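Local structure of putative mannose-1-phosphate guanylyl transferase (Thermus thermophilus, 2CU2) at residues 29-32 / 36-39; 209-214 / 222-227; 119-124 / 249-254; 296-301 / 308-313; 4-9 / 74-79. The protein probably transfers a guanylyl group from GTP to mannose-1-phosphate, yielding GDP-mannose. One frame throughout, in Å; residues are numbered along the deposited sequence.

Contact 1 (29-32 / 36-39); sequences LPLF and TLLE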
# COMPACT_ATOMS: atom_id res chain seq x y z
N LEU A 29 3.05 -16.38 -11.21
CA LEU A 29 2.85 -14.97 -10.91
C LEU A 29 3.21 -14.02 -12.06
O LEU A 29 4.26 -14.12 -12.68
CB LEU A 29 3.70 -14.67 -9.68
CG LEU A 29 3.37 -15.61 -8.52
CD1 LEU A 29 4.25 -15.36 -7.29
CD2 LEU A 29 1.93 -15.48 -8.04
N PRO A 30 2.32 -13.05 -12.37
CA PRO A 30 2.57 -12.10 -13.44
C PRO A 30 3.61 -11.06 -13.03
O PRO A 30 3.34 -10.12 -12.30
CB PRO A 30 1.25 -11.40 -13.76
CG PRO A 30 0.37 -11.51 -12.52
CD PRO A 30 1.01 -12.78 -11.78
N LEU A 31 4.86 -11.28 -13.50
CA LEU A 31 5.96 -10.44 -13.04
C LEU A 31 6.55 -9.55 -14.15
O LEU A 31 6.08 -8.46 -14.42
CB LEU A 31 7.05 -11.35 -12.47
CG LEU A 31 6.82 -11.68 -10.99
CD1 LEU A 31 7.88 -12.64 -10.44
CD2 LEU A 31 6.86 -10.44 -10.10
N PHE A 32 7.64 -10.05 -14.76
CA PHE A 32 8.36 -9.26 -15.77
C PHE A 32 7.64 -9.24 -17.12
O PHE A 32 7.24 -10.27 -17.66
CB PHE A 32 9.76 -9.85 -15.93
CG PHE A 32 10.47 -9.84 -14.61
CD1 PHE A 32 10.87 -8.64 -14.05
CD2 PHE A 32 10.73 -11.04 -13.96
CE1 PHE A 32 11.54 -8.63 -12.83
CE2 PHE A 32 11.40 -11.02 -12.73
CZ PHE A 32 11.80 -9.82 -12.17
N THR A 36 3.98 -14.62 -16.55
CA THR A 36 4.43 -15.50 -15.48
C THR A 36 5.79 -16.11 -15.80
O THR A 36 6.21 -16.23 -16.95
CB THR A 36 3.42 -16.63 -15.25
OG1 THR A 36 3.44 -17.54 -16.36
CG2 THR A 36 2.00 -16.08 -15.07
N LEU A 37 6.58 -16.48 -14.80
CA LEU A 37 7.89 -17.03 -15.07
C LEU A 37 7.80 -18.35 -15.84
O LEU A 37 8.67 -18.66 -16.66
CB LEU A 37 8.67 -17.20 -13.77
CG LEU A 37 8.98 -15.85 -13.10
CD1 LEU A 37 9.44 -16.06 -11.66
CD2 LEU A 37 10.04 -15.11 -13.90
N LEU A 38 6.75 -19.12 -15.59
CA LEU A 38 6.58 -20.39 -16.30
C LEU A 38 6.32 -20.08 -17.76
O LEU A 38 6.84 -20.75 -18.65
CB LEU A 38 5.40 -21.19 -15.72
CG LEU A 38 5.03 -22.45 -16.52
CD1 LEU A 38 6.24 -23.38 -16.61
CD2 LEU A 38 3.86 -23.18 -15.86
N GLU A 39 5.53 -19.04 -18.00
CA GLU A 39 5.21 -18.62 -19.36
C GLU A 39 6.48 -18.29 -20.15
O GLU A 39 6.67 -18.78 -21.27
CB GLU A 39 4.31 -17.38 -19.30
CG GLU A 39 3.60 -17.04 -20.60
CD GLU A 39 2.72 -15.80 -20.46
OE1 GLU A 39 2.20 -15.54 -19.34
OE2 GLU A 39 2.55 -15.10 -21.48
O HOH W 1 5.86 -16.20 -11.94

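Contact 2 (209-214 / 222-227); sequences HEALER and EEVYAG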
# COMPACT_ATOMS: atom_id res chain seq x y z
N HIS A 209 16.33 -45.00 -6.56
CA HIS A 209 16.61 -46.06 -7.54
C HIS A 209 15.55 -47.16 -7.45
O HIS A 209 15.03 -47.66 -8.44
CB HIS A 209 18.02 -46.63 -7.28
CG HIS A 209 18.18 -47.98 -7.94
ND1 HIS A 209 17.91 -49.15 -7.32
CD2 HIS A 209 18.66 -48.27 -9.23
CE1 HIS A 209 18.21 -50.12 -8.21
NE2 HIS A 209 18.66 -49.62 -9.36
N GLU A 210 15.26 -47.55 -6.19
CA GLU A 210 14.22 -48.56 -5.96
C GLU A 210 12.85 -48.06 -6.42
O GLU A 210 12.06 -48.77 -7.03
CB GLU A 210 14.19 -48.90 -4.47
CG GLU A 210 13.55 -50.27 -4.19
CD GLU A 210 13.63 -50.58 -2.71
OE1 GLU A 210 12.78 -50.14 -1.96
OE2 GLU A 210 14.54 -51.31 -2.31
N ALA A 211 12.57 -46.79 -6.07
CA ALA A 211 11.30 -46.21 -6.49
C ALA A 211 11.17 -46.21 -8.02
O ALA A 211 10.13 -46.51 -8.58
CB ALA A 211 11.22 -44.78 -5.95
N LEU A 212 12.27 -45.81 -8.68
CA LEU A 212 12.27 -45.77 -10.14
C LEU A 212 11.98 -47.14 -10.76
O LEU A 212 11.24 -47.28 -11.72
CB LEU A 212 13.65 -45.27 -10.59
CG LEU A 212 13.85 -45.36 -12.11
CD1 LEU A 212 12.77 -44.62 -12.91
CD2 LEU A 212 15.17 -44.76 -12.58
N GLU A 213 12.64 -48.18 -10.19
CA GLU A 213 12.41 -49.53 -10.71
C GLU A 213 10.94 -49.94 -10.57
O GLU A 213 10.33 -50.51 -11.46
CB GLU A 213 13.29 -50.54 -9.95
CG GLU A 213 14.77 -50.51 -10.36
CD GLU A 213 14.97 -51.13 -11.73
OE1 GLU A 213 14.49 -52.22 -11.96
OE2 GLU A 213 15.69 -50.53 -12.53
N ARG A 214 10.37 -49.65 -9.38
CA ARG A 214 9.00 -50.08 -9.13
C ARG A 214 7.99 -49.32 -9.99
O ARG A 214 6.96 -49.83 -10.40
CB ARG A 214 8.70 -49.87 -7.65
CG ARG A 214 9.49 -50.83 -6.76
CD ARG A 214 8.82 -51.04 -5.40
NE ARG A 214 8.97 -49.85 -4.56
CZ ARG A 214 7.85 -49.20 -4.19
NH1 ARG A 214 6.67 -49.64 -4.58
NH2 ARG A 214 7.94 -48.10 -3.44
N GLU A 222 1.14 -42.77 -6.18
CA GLU A 222 0.81 -42.31 -4.84
C GLU A 222 1.56 -43.09 -3.77
O GLU A 222 2.17 -42.54 -2.86
CB GLU A 222 -0.70 -42.47 -4.65
CG GLU A 222 -1.42 -41.13 -4.52
CD GLU A 222 -2.35 -41.17 -3.33
OE1 GLU A 222 -2.30 -42.14 -2.58
OE2 GLU A 222 -3.12 -40.23 -3.15
N GLU A 223 1.48 -44.43 -3.88
CA GLU A 223 2.16 -45.28 -2.91
C GLU A 223 3.67 -44.99 -2.87
O GLU A 223 4.25 -44.72 -1.83
CB GLU A 223 1.92 -46.74 -3.29
CG GLU A 223 2.61 -47.71 -2.34
CD GLU A 223 4.00 -48.03 -2.85
OE1 GLU A 223 4.12 -48.41 -4.00
OE2 GLU A 223 4.95 -47.88 -2.08
N VAL A 224 4.26 -45.09 -4.08
CA VAL A 224 5.71 -44.87 -4.20
C VAL A 224 6.14 -43.52 -3.62
O VAL A 224 7.08 -43.42 -2.84
CB VAL A 224 6.11 -44.97 -5.67
CG1 VAL A 224 7.56 -44.53 -5.84
CG2 VAL A 224 5.96 -46.39 -6.17
N TYR A 225 5.44 -42.44 -4.06
CA TYR A 225 5.84 -41.10 -3.64
C TYR A 225 5.74 -40.90 -2.12
O TYR A 225 6.55 -40.24 -1.49
CB TYR A 225 4.97 -40.06 -4.37
CG TYR A 225 5.82 -38.98 -4.96
CD1 TYR A 225 6.69 -39.28 -6.00
CD2 TYR A 225 5.71 -37.66 -4.52
CE1 TYR A 225 7.43 -38.27 -6.61
CE2 TYR A 225 6.45 -36.65 -5.12
CZ TYR A 225 7.32 -36.96 -6.15
OH TYR A 225 8.09 -35.96 -6.74
N ALA A 226 4.68 -41.49 -1.52
CA ALA A 226 4.47 -41.29 -0.09
C ALA A 226 5.67 -41.78 0.75
O ALA A 226 6.05 -41.19 1.75
CB ALA A 226 3.19 -42.02 0.34
N GLY A 227 6.24 -42.93 0.33
CA GLY A 227 7.33 -43.52 1.11
C GLY A 227 8.72 -42.98 0.72
O GLY A 227 9.76 -43.44 1.20

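Contact 3 (119-124 / 249-254); sequences REALAT and GRFPWD. With SO4 (sulfate ion), chain C.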
# COMPACT_ATOMS: atom_id res chain seq x y z
N ARG A 119 19.25 -20.82 -24.74
CA ARG A 119 19.14 -22.03 -25.54
C ARG A 119 20.52 -22.53 -25.96
O ARG A 119 20.78 -23.73 -25.92
CB ARG A 119 18.27 -21.79 -26.77
CG ARG A 119 16.79 -21.69 -26.44
CD ARG A 119 15.95 -21.74 -27.71
NE ARG A 119 16.06 -20.51 -28.49
CZ ARG A 119 15.37 -19.40 -28.25
NH1 ARG A 119 14.50 -19.34 -27.24
NH2 ARG A 119 15.54 -18.33 -29.03
N GLU A 120 21.40 -21.62 -26.36
CA GLU A 120 22.73 -22.01 -26.79
C GLU A 120 23.46 -22.73 -25.65
O GLU A 120 24.16 -23.72 -25.89
CB GLU A 120 23.52 -20.79 -27.28
CG GLU A 120 23.08 -20.36 -28.67
CD GLU A 120 23.75 -19.07 -29.15
OE1 GLU A 120 24.49 -18.45 -28.36
OE2 GLU A 120 23.50 -18.68 -30.31
N ALA A 121 23.27 -22.26 -24.42
CA ALA A 121 23.90 -22.90 -23.27
C ALA A 121 23.33 -24.31 -23.05
O ALA A 121 24.08 -25.25 -22.75
CB ALA A 121 23.68 -22.06 -22.01
N LEU A 122 22.02 -24.45 -23.19
CA LEU A 122 21.38 -25.75 -23.02
C LEU A 122 21.79 -26.72 -24.12
O LEU A 122 22.02 -27.90 -23.86
CB LEU A 122 19.86 -25.60 -23.02
CG LEU A 122 19.22 -25.08 -21.73
CD1 LEU A 122 17.70 -25.11 -21.85
CD2 LEU A 122 19.66 -25.95 -20.58
N ALA A 123 21.89 -26.22 -25.35
CA ALA A 123 22.30 -27.05 -26.48
C ALA A 123 23.67 -27.62 -26.18
O ALA A 123 23.94 -28.80 -26.40
CB ALA A 123 22.34 -26.22 -27.76
N THR A 124 24.55 -26.77 -25.65
CA THR A 124 25.90 -27.20 -25.31
C THR A 124 25.90 -28.22 -24.18
O THR A 124 26.74 -29.12 -24.14
CB THR A 124 26.77 -26.00 -24.94
OG1 THR A 124 26.87 -25.13 -26.07
CG2 THR A 124 28.16 -26.46 -24.54
N GLY A 249 26.68 -20.16 -18.51
CA GLY A 249 25.73 -19.30 -19.21
C GLY A 249 26.08 -17.83 -18.99
O GLY A 249 26.45 -17.40 -17.91
N ARG A 250 26.00 -17.05 -20.09
CA ARG A 250 26.40 -15.64 -19.99
C ARG A 250 25.21 -14.69 -20.13
O ARG A 250 25.36 -13.48 -20.27
CB ARG A 250 27.42 -15.37 -21.09
CG ARG A 250 28.56 -16.38 -21.10
CD ARG A 250 29.85 -15.78 -21.66
NE ARG A 250 30.94 -16.76 -21.62
CZ ARG A 250 31.55 -16.94 -20.43
NH1 ARG A 250 31.16 -16.27 -19.37
NH2 ARG A 250 32.55 -17.82 -20.34
N PHE A 251 24.00 -15.26 -20.08
CA PHE A 251 22.81 -14.42 -20.01
C PHE A 251 22.50 -13.98 -18.58
O PHE A 251 22.91 -14.60 -17.61
CB PHE A 251 21.64 -15.23 -20.57
CG PHE A 251 21.62 -16.59 -19.95
CD1 PHE A 251 21.11 -16.76 -18.67
CD2 PHE A 251 22.14 -17.67 -20.65
CE1 PHE A 251 21.11 -18.02 -18.09
CE2 PHE A 251 22.14 -18.93 -20.05
CZ PHE A 251 21.63 -19.11 -18.77
N PRO A 252 21.79 -12.84 -18.48
CA PRO A 252 21.31 -12.37 -17.19
C PRO A 252 20.42 -13.41 -16.52
O PRO A 252 19.58 -14.05 -17.15
CB PRO A 252 20.53 -11.07 -17.43
CG PRO A 252 21.00 -10.56 -18.79
CD PRO A 252 21.40 -11.92 -19.54
N TRP A 253 20.66 -13.61 -15.21
CA TRP A 253 19.93 -14.68 -14.54
C TRP A 253 19.72 -14.39 -13.05
O TRP A 253 20.62 -13.97 -12.33
CB TRP A 253 20.72 -15.98 -14.71
CG TRP A 253 20.12 -17.06 -13.91
CD1 TRP A 253 19.11 -17.96 -14.32
CD2 TRP A 253 20.48 -17.44 -12.56
NE1 TRP A 253 18.81 -18.88 -13.36
CE2 TRP A 253 19.68 -18.55 -12.20
CE3 TRP A 253 21.39 -16.93 -11.64
CZ2 TRP A 253 19.82 -19.13 -10.95
CZ3 TRP A 253 21.53 -17.51 -10.39
CH2 TRP A 253 20.73 -18.62 -10.04
N ASP A 254 18.47 -14.60 -12.60
CA ASP A 254 18.14 -14.44 -11.19
C ASP A 254 17.08 -15.46 -10.77
O ASP A 254 16.18 -15.80 -11.53
CB ASP A 254 17.60 -13.02 -10.98
CG ASP A 254 17.91 -12.56 -9.56
OD1 ASP A 254 17.28 -13.08 -8.64
OD2 ASP A 254 18.76 -11.68 -9.40
S SO4 C . 17.50 -19.83 -31.65
O1 SO4 C . 16.42 -18.91 -31.47
O2 SO4 C . 18.27 -19.77 -32.84
O3 SO4 C . 16.92 -21.26 -31.56
O4 SO4 C . 18.44 -19.76 -30.56

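Contact 4 (296-301 / 308-313); sequences GVVATL and VAKVGD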
# COMPACT_ATOMS: atom_id res chain seq x y z
N GLY A 296 -5.01 -0.01 -9.93
CA GLY A 296 -5.12 1.29 -9.28
C GLY A 296 -3.80 2.05 -9.32
O GLY A 296 -3.08 2.06 -10.31
N VAL A 297 -3.51 2.78 -8.22
CA VAL A 297 -2.32 3.62 -8.18
C VAL A 297 -1.53 3.43 -6.88
O VAL A 297 -2.07 3.11 -5.83
CB VAL A 297 -2.77 5.07 -8.30
CG1 VAL A 297 -1.59 6.01 -8.07
CG2 VAL A 297 -3.35 5.33 -9.69
N VAL A 298 -0.20 3.60 -6.99
CA VAL A 298 0.63 3.54 -5.80
C VAL A 298 1.49 4.80 -5.65
O VAL A 298 2.29 5.15 -6.50
CB VAL A 298 1.54 2.31 -5.90
CG1 VAL A 298 2.59 2.35 -4.80
CG2 VAL A 298 0.71 1.04 -5.75
N ALA A 299 1.26 5.64 -4.65
CA ALA A 299 1.98 6.90 -4.58
C ALA A 299 2.98 6.85 -3.43
O ALA A 299 2.65 6.48 -2.30
CB ALA A 299 1.01 8.06 -4.39
N THR A 300 4.22 7.21 -3.74
CA THR A 300 5.27 7.23 -2.74
C THR A 300 5.76 8.67 -2.71
O THR A 300 5.93 9.31 -3.75
CB THR A 300 6.40 6.25 -3.10
OG1 THR A 300 6.98 6.60 -4.36
CG2 THR A 300 5.85 4.84 -3.19
N LEU A 301 5.97 9.18 -1.50
CA LEU A 301 6.39 10.55 -1.31
C LEU A 301 7.54 10.61 -0.31
O LEU A 301 7.39 10.24 0.86
CB LEU A 301 5.17 11.34 -0.80
CG LEU A 301 3.78 11.26 -1.42
CD1 LEU A 301 2.76 11.74 -0.43
CD2 LEU A 301 3.71 12.12 -2.69
N VAL A 308 7.22 -1.59 -2.00
CA VAL A 308 5.81 -1.33 -1.74
C VAL A 308 5.12 -2.21 -2.78
O VAL A 308 5.25 -1.97 -3.98
CB VAL A 308 5.43 0.14 -2.00
CG1 VAL A 308 3.98 0.38 -1.58
CG2 VAL A 308 6.37 1.06 -1.23
N ALA A 309 4.42 -3.25 -2.31
CA ALA A 309 3.76 -4.18 -3.22
C ALA A 309 2.28 -4.30 -2.92
O ALA A 309 1.88 -4.69 -1.82
CB ALA A 309 4.42 -5.55 -3.14
N LYS A 310 1.46 -3.97 -3.92
CA LYS A 310 0.01 -4.01 -3.76
C LYS A 310 -0.63 -4.99 -4.74
O LYS A 310 -0.48 -4.89 -5.95
CB LYS A 310 -0.53 -2.60 -4.01
CG LYS A 310 -2.06 -2.55 -3.99
CD LYS A 310 -2.63 -1.87 -5.24
CE LYS A 310 -4.16 -1.94 -5.29
NZ LYS A 310 -4.58 -3.30 -5.64
N VAL A 311 -1.37 -5.95 -4.21
CA VAL A 311 -2.09 -6.92 -5.02
C VAL A 311 -3.46 -7.08 -4.37
O VAL A 311 -3.56 -7.51 -3.22
CB VAL A 311 -1.37 -8.29 -5.08
CG1 VAL A 311 -2.19 -9.26 -5.95
CG2 VAL A 311 0.03 -8.12 -5.65
N GLY A 312 -4.51 -6.72 -5.10
CA GLY A 312 -5.84 -6.82 -4.53
C GLY A 312 -5.95 -5.89 -3.33
O GLY A 312 -5.56 -4.72 -3.40
N ASP A 313 -6.46 -6.42 -2.22
CA ASP A 313 -6.60 -5.62 -1.02
C ASP A 313 -5.50 -5.89 0.00
O ASP A 313 -5.71 -5.76 1.21
CB ASP A 313 -7.98 -5.86 -0.39
CG ASP A 313 -9.11 -5.39 -1.28
OD1 ASP A 313 -9.14 -4.19 -1.62
OD2 ASP A 313 -9.97 -6.22 -1.63

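Contact 5 (4-9 / 74-79); sequences YALVMA and RLLLEP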
# COMPACT_ATOMS: atom_id res chain seq x y z
N TYR A 4 14.10 -35.00 -24.13
CA TYR A 4 12.89 -34.64 -23.40
C TYR A 4 13.30 -33.54 -22.43
O TYR A 4 14.47 -33.43 -22.06
CB TYR A 4 12.31 -35.84 -22.65
CG TYR A 4 11.20 -36.54 -23.40
CD1 TYR A 4 11.45 -37.18 -24.62
CD2 TYR A 4 9.89 -36.53 -22.92
CE1 TYR A 4 10.42 -37.78 -25.34
CE2 TYR A 4 8.86 -37.12 -23.64
CZ TYR A 4 9.12 -37.75 -24.84
OH TYR A 4 8.10 -38.32 -25.55
N ALA A 5 12.34 -32.73 -22.02
CA ALA A 5 12.61 -31.66 -21.09
C ALA A 5 11.66 -31.74 -19.91
O ALA A 5 10.45 -31.88 -20.10
CB ALA A 5 12.47 -30.31 -21.79
N LEU A 6 12.21 -31.67 -18.71
CA LEU A 6 11.40 -31.69 -17.50
C LEU A 6 11.42 -30.28 -16.93
O LEU A 6 12.48 -29.76 -16.56
CB LEU A 6 11.97 -32.66 -16.45
CG LEU A 6 11.25 -32.56 -15.10
CD1 LEU A 6 9.85 -33.17 -15.23
CD2 LEU A 6 12.03 -33.27 -14.01
N VAL A 7 10.25 -29.66 -16.88
CA VAL A 7 10.11 -28.32 -16.31
C VAL A 7 9.47 -28.38 -14.92
O VAL A 7 8.30 -28.67 -14.75
CB VAL A 7 9.24 -27.49 -17.25
CG1 VAL A 7 9.04 -26.09 -16.68
CG2 VAL A 7 9.90 -27.39 -18.62
N MET A 8 10.32 -28.12 -13.91
CA MET A 8 9.84 -28.22 -12.54
C MET A 8 9.17 -26.93 -12.06
O MET A 8 9.79 -25.88 -11.93
CB MET A 8 11.03 -28.56 -11.64
CG MET A 8 11.75 -29.84 -12.09
SD MET A 8 13.04 -30.33 -10.94
CE MET A 8 14.15 -28.93 -11.20
N ALA A 9 7.85 -27.02 -11.84
CA ALA A 9 7.12 -25.88 -11.30
C ALA A 9 6.79 -26.09 -9.82
O ALA A 9 6.11 -27.03 -9.43
CB ALA A 9 5.83 -25.72 -12.11
N ARG A 74 3.00 -32.13 -21.50
CA ARG A 74 2.35 -33.09 -20.61
C ARG A 74 2.57 -32.73 -19.14
O ARG A 74 3.64 -32.33 -18.72
CB ARG A 74 2.92 -34.48 -20.91
CG ARG A 74 3.06 -34.76 -22.41
CD ARG A 74 3.50 -36.20 -22.71
NE ARG A 74 4.37 -36.25 -23.89
CZ ARG A 74 5.02 -37.41 -24.13
NH1 ARG A 74 4.87 -38.44 -23.32
NH2 ARG A 74 5.82 -37.51 -25.20
N LEU A 75 1.48 -32.84 -18.35
CA LEU A 75 1.57 -32.58 -16.91
C LEU A 75 2.04 -33.83 -16.15
O LEU A 75 1.54 -34.93 -16.33
CB LEU A 75 0.17 -32.18 -16.42
CG LEU A 75 -0.16 -30.72 -16.71
CD1 LEU A 75 -1.44 -30.25 -16.01
CD2 LEU A 75 0.95 -29.75 -16.28
N LEU A 76 3.00 -33.64 -15.25
CA LEU A 76 3.43 -34.72 -14.36
C LEU A 76 3.00 -34.23 -12.99
O LEU A 76 3.65 -33.37 -12.40
CB LEU A 76 4.94 -34.91 -14.39
CG LEU A 76 5.54 -35.68 -15.56
CD1 LEU A 76 7.02 -35.91 -15.30
CD2 LEU A 76 4.82 -37.01 -15.74
N LEU A 77 1.90 -34.77 -12.50
CA LEU A 77 1.35 -34.37 -11.21
C LEU A 77 2.03 -35.07 -10.04
O LEU A 77 1.98 -36.29 -9.93
CB LEU A 77 -0.15 -34.64 -11.19
CG LEU A 77 -0.95 -34.02 -12.34
CD1 LEU A 77 -2.41 -34.42 -12.24
CD2 LEU A 77 -0.81 -32.50 -12.31
N GLU A 78 2.67 -34.28 -9.18
CA GLU A 78 3.34 -34.79 -8.00
C GLU A 78 2.32 -34.90 -6.88
O GLU A 78 1.76 -33.89 -6.44
CB GLU A 78 4.48 -33.85 -7.58
CG GLU A 78 5.52 -33.62 -8.67
CD GLU A 78 6.41 -32.41 -8.40
OE1 GLU A 78 7.29 -32.50 -7.51
OE2 GLU A 78 6.25 -31.38 -9.08
N PRO A 79 2.05 -36.12 -6.40
CA PRO A 79 1.08 -36.34 -5.32
C PRO A 79 1.40 -35.63 -4.01
O PRO A 79 0.49 -35.20 -3.30
CB PRO A 79 1.06 -37.86 -5.17
CG PRO A 79 2.42 -38.28 -5.63
CD PRO A 79 2.63 -37.40 -6.84

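Contact 1 (29-32 / 36-39)
Thr-36 meets Leu-29 through its backbone and one methyl: its CA-H points nearly straight (164° at the hydrogen) at Leu-29 O, with Thr-36 CA 3.1 Å from that oxygen. The methyl CG2 lies anti to the carbonyl carbon and rests alongside the same peptide, Thr-36 CG2 being 3.8 Å from Leu-29 C. With chi1 at 70°, Thr-36 OG1 sits between the backbone N and the carbonyl carbon, turned to the helix start, where it accepts from Glu-39 N at 3.1 Å and also bonds to Tyr-69 OH. Were a valine to stand in for the threonine, Glu-39 N would probably lose its cap and Tyr-69 OH this partner. At Leu-37 a water bridges the segments, donating a hydrogen bond to Leu-29 O and accepting from Leu-37 N at 3.0 Å. The two branches of Leu-37 part company: CD1 reaches Leu-31 CD1 at 4.0 Å, whereas CD2 comes to the ring edge of Phe-32, 4.1 Å from Phe-32 CD2. Beyond the contact, helix 261-266 packs on Phe-32. Glu-39 reaches back, its OE1 taking a weak bond from Thr-36 N. The reciprocal pair Thr-36 and Glu-39 is a capping box; it starts helix 37-45 at the end of the long loop after strand 3-8 of the nucleotidyltransferase domain.

Contact 2 (209-214 / 222-227)
Torsions at both ends bring Arg-214 and Glu-223 together. The arginine, whose CB already points to the other helix, leaves with CG anti to the carbonyl carbon, and the bend at chi3 (-73°) sets the guanidinium beside Glu-223. Glu-223 sets out with CG anti to its backbone N and turns sharply at chi2, folding the carboxylate back to meet it. The result is an end-on, two-pronged salt bridge. Arg-214 NH1 donates almost straight to Glu-223 OE1, which lies in the guanidinium plane, at 2.9 Å, while Arg-214 NH2 reaches Glu-223 OE2 at 3.3 Å by a more bent bond tilted from that plane. Both oxygens offer their syn lone pairs, and the two flat groups are turned 38° from each other. This double grip fixes the rotation of the guanidinium on the solvent side of an antiparallel helical hairpin, in which the segments of helices 206-216 and 221-226 run at 178°, their axes 10.3 Å apart. Deeper in, Val-224 uses both methyls. CG1, anti to the backbone N, presses on the small side chain of Ala-211, Val-224 CG1 lying 3.7 Å from Ala-211 CB. CG2 comes obliquely to the arginine head, Val-224 CG2 being 3.7 Å from Arg-214 NH1, the two side chains sliding past each other in opposite directions. Ala-219 of the connecting loop touches both Arg-214 and Val-224. On the inner side Ala-211 also leans on Leu-89 of helix 83-98, which joins the hairpin to the body of the domain.

Contact 3 (119-124 / 249-254)
The ring of Phe-251 turns one edge to Ala-121, whose CB lies near the ring plane, 4.0 Å from Phe-251 CE2. Over one face of that ring, toward the rim, sits the carbonyl carbon of Gly-249, and the ring leaves no room for a side chain on that glycine. Phe-251 gets there by placing CG in the crowded position between its backbone N and carbonyl carbon (chi1 48°), which folds the ring back over its own chain; Tyr-118, Leu-137 and Leu-139 also pack around it. Gly-249 itself comes against the alanine methyl, Ala-121 CB being 4.4 Å from Gly-249 CA. The contact thus packs helix 115-128 of this alpha/beta domain against the chain as it leaves strand 244-249 and turns toward the short strand 253-254. On another side of the helix, Arg-119 faces a sulfate, probably from the crystallisation liquor, at the edge of its guanidinium. Arg-119 NH2 donates to O1 of the sulfate at 2.7 Å, and NE adds weak bonds to O4 and O3. With a leucine in place of Arg-119, the sulfate is likely to lose these donors, and the carbonyl oxygen of Arg-44 its bond from NH1.

Contact 4 (296-301 / 308-313)
Val-298 and Val-308 meet methyl to methyl, each with CG1 anti to its own backbone N, the two CG1 atoms approaching to 4.0 Å while the side chains slide past each other in opposite directions. The second branch of Val-298, CG2, turns to the stem of the lysine, with Val-298 CG2 4.2 Å from Lys-310 CB. On the other flank Thr-300 shows a methyl rather than its hydroxyl: chi1 of 60° directs CG2 at the valine, Thr-300 CG2 lying 4.3 Å from Val-308 CG2, and leaves OG1 to bond with His-281 and Thr-286. Lys-310 starts extended, is twisted at chi2 and turns again at chi4, which curls the ammonium back to its own chain. There Lys-310 NZ donates to Gly-312 O at 2.8 Å, in the carbonyl plane on a lone pair (129° at the oxygen). The buried charge also pairs with Asp-294 of its own chain and Asp-313 of the second subunit. The strand segments run antiparallel, at 162°, with axes 8.9 Å apart; they belong to different sheets, 297-301 pairing with 280-284 and 308-311 with 290-293, and side chains fill the interval. Val-297 to Thr-300 continue in a parallel ladder with a strand of the second subunit. Strands of different sheets facing each other through inward side chains fit the beta-helix domain assigned to this family, which here forms part of the dimer interface.

Contact 5 (4-9 / 74-79)
Apolar packing joins Leu-6 to Leu-76 through single methyls, Leu-6 CD1 lying 3.9 Å from Leu-76 CD1, with the side chains crossing at about a right angle. Leu-6 carries CG anti to its backbone N (chi1 172°), which leads its end to the other strand, whereas the CB of Leu-76 already points there. Their CA atoms, the nearest pair, are 9.1 Å apart: strands 3-8 and 74-78 do not pair directly but flank strand 54-59, to which both run parallel in the Rossmann-like sheet of the nucleotidyltransferase domain. Helix 83-98 lies against this face, touching Tyr-4, Leu-76 and Glu-78. Polar contact occurs at the start of the strands, where Arg-74 brings NH2 to the ring edge of Tyr-4. Ring and guanidinium stand 83° apart, nearly perpendicular, and Tyr-4 CE2 lies over one face of the guanidinium. The modelled gap of 2.4 Å between Arg-74 NH2 and Tyr-4 OH is too short for an ordinary hydrogen bond and strongly bent, which leaves its detail doubtful. A firmer hold on Arg-74 comes from its NE, which donates to Glu-52 O, while Glu-98 stands off NH1 as a long, weak ion pair.

Contact 5 joins its neighbours in the alpha/beta domain: Leu-38 CD1 of contact 1 packs on Val-7 CG1 at 3.9 Å, and Tyr-225 CB of contact 2 lies 3.4 Å from Pro-79 CG. Contact 3 belongs to another part of the same domain, its nearest atoms about 7 Å from those of contacts 1 and 5. Contact 4 lies in the beta-helix domain; its centre is about 19 Å from that of contact 1 and 47 Å from that of contact 2. The sulfate sits at contact 3. In relatives the nucleotide lies by the loop that follows the first strand, which here runs between strand 3-8 of contact 5 and the helix start of contact 1.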